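Local coordinates for putative general stress protein 26 (Jannaschia sp., PDB 2QEA) that is of unproven function but belongs to the pyridoxamine 5'-phosphate oxidase-like family of FMN-binding split barrels and may act as a flavin-dependent oxidoreductase in the stress response, at residues F96-F99 with V100-A103; G133-F136 with L137-I140. All coordinates share one frame; numbering follows the deposited sequence.

Contact 1: F96-F99 with V100-A103; sequences FWSF and VADA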
# COMPACT_ATOMS: atom_id res chain seq x y z
N PHE A 96 1.28 -15.96 -16.11
CA PHE A 96 1.36 -15.48 -14.72
C PHE A 96 1.14 -16.54 -13.62
O PHE A 96 1.09 -16.20 -12.43
CB PHE A 96 0.41 -14.29 -14.53
CG PHE A 96 0.71 -13.15 -15.48
CD1 PHE A 96 1.96 -12.52 -15.45
CD2 PHE A 96 -0.25 -12.70 -16.39
CE1 PHE A 96 2.26 -11.47 -16.33
CE2 PHE A 96 0.03 -11.65 -17.28
CZ PHE A 96 1.29 -11.02 -17.25
N TRP A 97 1.04 -17.82 -14.00
CA TRP A 97 0.87 -18.92 -13.04
C TRP A 97 2.23 -19.23 -12.40
O TRP A 97 3.25 -19.22 -13.09
CB TRP A 97 0.31 -20.17 -13.74
CG TRP A 97 -0.15 -21.22 -12.79
CD1 TRP A 97 0.53 -22.33 -12.42
CD2 TRP A 97 -1.39 -21.24 -12.08
NE1 TRP A 97 -0.21 -23.07 -11.54
CE2 TRP A 97 -1.40 -22.43 -11.30
CE3 TRP A 97 -2.51 -20.39 -12.03
CZ2 TRP A 97 -2.48 -22.78 -10.47
CZ3 TRP A 97 -3.60 -20.74 -11.20
CH2 TRP A 97 -3.56 -21.93 -10.43
N SER A 98 2.22 -19.51 -11.09
CA SER A 98 3.44 -19.78 -10.31
C SER A 98 3.29 -20.96 -9.34
O SER A 98 2.20 -21.53 -9.20
CB SER A 98 3.82 -18.51 -9.52
OG SER A 98 2.80 -18.15 -8.60
N PHE A 99 4.41 -21.32 -8.70
CA PHE A 99 4.46 -22.37 -7.66
C PHE A 99 3.56 -22.05 -6.44
O PHE A 99 3.08 -22.97 -5.78
CB PHE A 99 5.92 -22.64 -7.20
CG PHE A 99 6.52 -21.54 -6.34
CD1 PHE A 99 6.52 -21.65 -4.94
CD2 PHE A 99 7.09 -20.40 -6.92
CE1 PHE A 99 7.07 -20.64 -4.13
CE2 PHE A 99 7.64 -19.38 -6.12
CZ PHE A 99 7.63 -19.50 -4.72
N VAL A 100 3.38 -20.76 -6.15
CA VAL A 100 2.49 -20.29 -5.08
C VAL A 100 1.03 -20.62 -5.44
O VAL A 100 0.29 -21.13 -4.60
CB VAL A 100 2.66 -18.76 -4.78
CG1 VAL A 100 1.66 -18.29 -3.73
CG2 VAL A 100 4.08 -18.46 -4.33
N ALA A 101 0.64 -20.34 -6.69
CA ALA A 101 -0.71 -20.65 -7.21
C ALA A 101 -1.06 -22.15 -7.13
O ALA A 101 -2.22 -22.50 -6.94
CB ALA A 101 -0.88 -20.13 -8.64
N ASP A 102 -0.05 -23.03 -7.31
CA ASP A 102 -0.23 -24.49 -7.15
C ASP A 102 -0.59 -24.90 -5.72
O ASP A 102 -1.31 -25.89 -5.53
CB ASP A 102 1.03 -25.26 -7.59
CG ASP A 102 1.18 -25.34 -9.10
OD1 ASP A 102 0.28 -25.92 -9.75
OD2 ASP A 102 2.20 -24.87 -9.63
N ALA A 103 -0.08 -24.16 -4.73
CA ALA A 103 -0.37 -24.41 -3.31
C ALA A 103 -1.83 -24.10 -2.96
O ALA A 103 -2.50 -24.91 -2.31
CB ALA A 103 0.58 -23.61 -2.41
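Where the loop after helix 90-95 runs into the short helix 99-104, Trp-97 lays its indole over the first turn of that helix and meets Ala-101 and Asp-102. The methyl CB of Ala-101 sits almost straight above the centre of the six-membered ring, 3.4 Å from the centroid, a CH-pi contact. With CG of Trp-97 anti to its own N (chi1 -168°), the indole reaches forward along the chain, and its N-H side faces Asp-102. There NE1 donates a weak hydrogen bond to OD1 of Asp-102, 3.4 Å long but fairly straight at 165°; OD1 lies in the indole plane, while the carboxylate is turned 81° from it. Asp-102 is also tied through its backbone, N making a weak bond of 3.3 Å to O of Ser-98. CG2 of Val-100 lies over one face of the neighbouring Phe-99 ring, offset toward the rim. Beyond the segments, Phe-105 and Gln-109 touch Trp-97, whereas Phe-99 and Val-100 pack on Ile-140 and Phe-136 of the second subunit. Replacing Trp-97 with an alanine would probably uncover the methyl of Ala-101 and leave Asp-102 OD1 without its indole N-H. Because both polar links are weak and the methyl is close and well centred, the junction probably leans more on apolar packing; the N-H would modestly favour negative charge on OD1, while O of Ser-98, 3.4 Å from OD2 of Asp-102, would act the other way.

Contact 2: G133-F136 with L137-I140; sequences GARF and LYEI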
# COMPACT_ATOMS: atom_id res chain seq x y z
N GLY A 133 17.32 2.16 0.51
CA GLY A 133 18.59 1.45 0.69
C GLY A 133 19.77 2.40 0.73
O GLY A 133 19.69 3.47 1.35
N ALA A 134 20.86 2.02 0.06
CA ALA A 134 22.12 2.80 0.03
C ALA A 134 21.98 4.24 -0.47
O ALA A 134 22.57 5.15 0.11
CB ALA A 134 23.18 2.06 -0.81
N ARG A 135 21.19 4.44 -1.54
CA ARG A 135 21.00 5.77 -2.12
C ARG A 135 20.15 6.71 -1.24
O ARG A 135 20.42 7.91 -1.21
CB ARG A 135 20.44 5.69 -3.56
CG ARG A 135 20.28 7.04 -4.30
CD ARG A 135 21.59 7.84 -4.44
NE ARG A 135 21.36 9.20 -4.92
CZ ARG A 135 21.22 9.58 -6.20
NH1 ARG A 135 21.27 8.70 -7.21
NH2 ARG A 135 21.02 10.87 -6.48
N PHE A 136 19.14 6.17 -0.56
CA PHE A 136 18.29 6.95 0.36
C PHE A 136 19.09 7.49 1.56
O PHE A 136 18.95 8.66 1.92
CB PHE A 136 17.08 6.13 0.84
CG PHE A 136 16.20 6.86 1.82
CD1 PHE A 136 15.31 7.85 1.37
CD2 PHE A 136 16.25 6.57 3.19
CE1 PHE A 136 14.47 8.53 2.28
CE2 PHE A 136 15.42 7.25 4.11
CZ PHE A 136 14.53 8.23 3.65
N LEU A 137 19.92 6.63 2.16
CA LEU A 137 20.78 7.01 3.29
C LEU A 137 21.80 8.09 2.87
O LEU A 137 22.05 9.03 3.63
CB LEU A 137 21.52 5.80 3.88
CG LEU A 137 20.68 4.67 4.49
CD1 LEU A 137 21.59 3.52 4.90
CD2 LEU A 137 19.84 5.15 5.67
N TYR A 138 22.36 7.94 1.66
CA TYR A 138 23.29 8.92 1.09
C TYR A 138 22.60 10.27 0.83
O TYR A 138 23.17 11.32 1.15
CB TYR A 138 23.95 8.40 -0.21
CG TYR A 138 24.76 9.46 -0.94
CD1 TYR A 138 26.08 9.74 -0.56
CD2 TYR A 138 24.19 10.22 -1.98
CE1 TYR A 138 26.82 10.74 -1.22
CE2 TYR A 138 24.93 11.23 -2.64
CZ TYR A 138 26.24 11.48 -2.25
OH TYR A 138 26.97 12.46 -2.89
N GLU A 139 21.40 10.23 0.25
CA GLU A 139 20.66 11.45 -0.11
C GLU A 139 20.24 12.29 1.12
O GLU A 139 20.30 13.52 1.06
CB GLU A 139 19.44 11.12 -1.00
CG GLU A 139 18.85 12.32 -1.77
CD GLU A 139 19.80 12.95 -2.79
OE1 GLU A 139 20.73 12.26 -3.27
OE2 GLU A 139 19.62 14.14 -3.11
N ILE A 140 19.83 11.62 2.20
CA ILE A 140 19.49 12.29 3.47
C ILE A 140 20.76 12.89 4.09
O ILE A 140 20.74 14.04 4.52
CB ILE A 140 18.73 11.37 4.47
CG1 ILE A 140 17.22 11.33 4.15
CG2 ILE A 140 18.81 11.89 5.91
CD1 ILE A 140 16.86 10.88 2.77
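The Phe-136 ring carries CD1 of Ile-140 over one face, 3.6 Å from the centroid and displaced toward the rim, with CE1 the nearest ring atom at 3.4 Å. At the edge of the Arg-135 guanidinium, in its plane, lies OE1 of Glu-139, while the carboxylate is turned 54° from that plane. This salt bridge is long, OE1 of Glu-139 standing 3.5 Å from both NH2 and NE of Arg-135; the stronger polar partners are OE1 of Glu-130 for Arg-135 and N of Asp-151 for Glu-139. Both chains bend at chi2 (58° in Arg-135, 64° in Glu-139) and run side by side in the same direction, which brings their charged ends together. Beneath them the backbone closes four successive i to i+4 bonds, from Leu-137 N to Gly-133 O at 3.3 Å to Ile-140 N to Phe-136 O at 3.1 Å. Phe-136 and Ile-140, on another side of the helix, press against Val-100 and Phe-99 of the second subunit. Side-chain pairing from i to i+4 over backbone bonds of the same spacing is the pattern of an alpha-helix, here the first turns after the N-cap Gly-133, and helix 134-146 contributes to the dimer interface.

From the N terminus, contact 1 comes first, joining the loop that follows helix 90-95 to helix 99-104. The chain then passes along the long strand 114-129, which pairs with strands 44-49, 76-87 and 153-159, before contact 2 forms the opening turns of helix 134-146. Each contact closes only a local turn, and they follow in series, neither enclosing nor crossing the other. Within one subunit they stay apart, with centres about 35 Å and nearest atoms about 24 Å from each other. The dimer reunites them: Phe-99, Val-100, Asp-102 and Ala-103 of one copy pack on helix 134-146 of its partner, joining two distant ends of the fold.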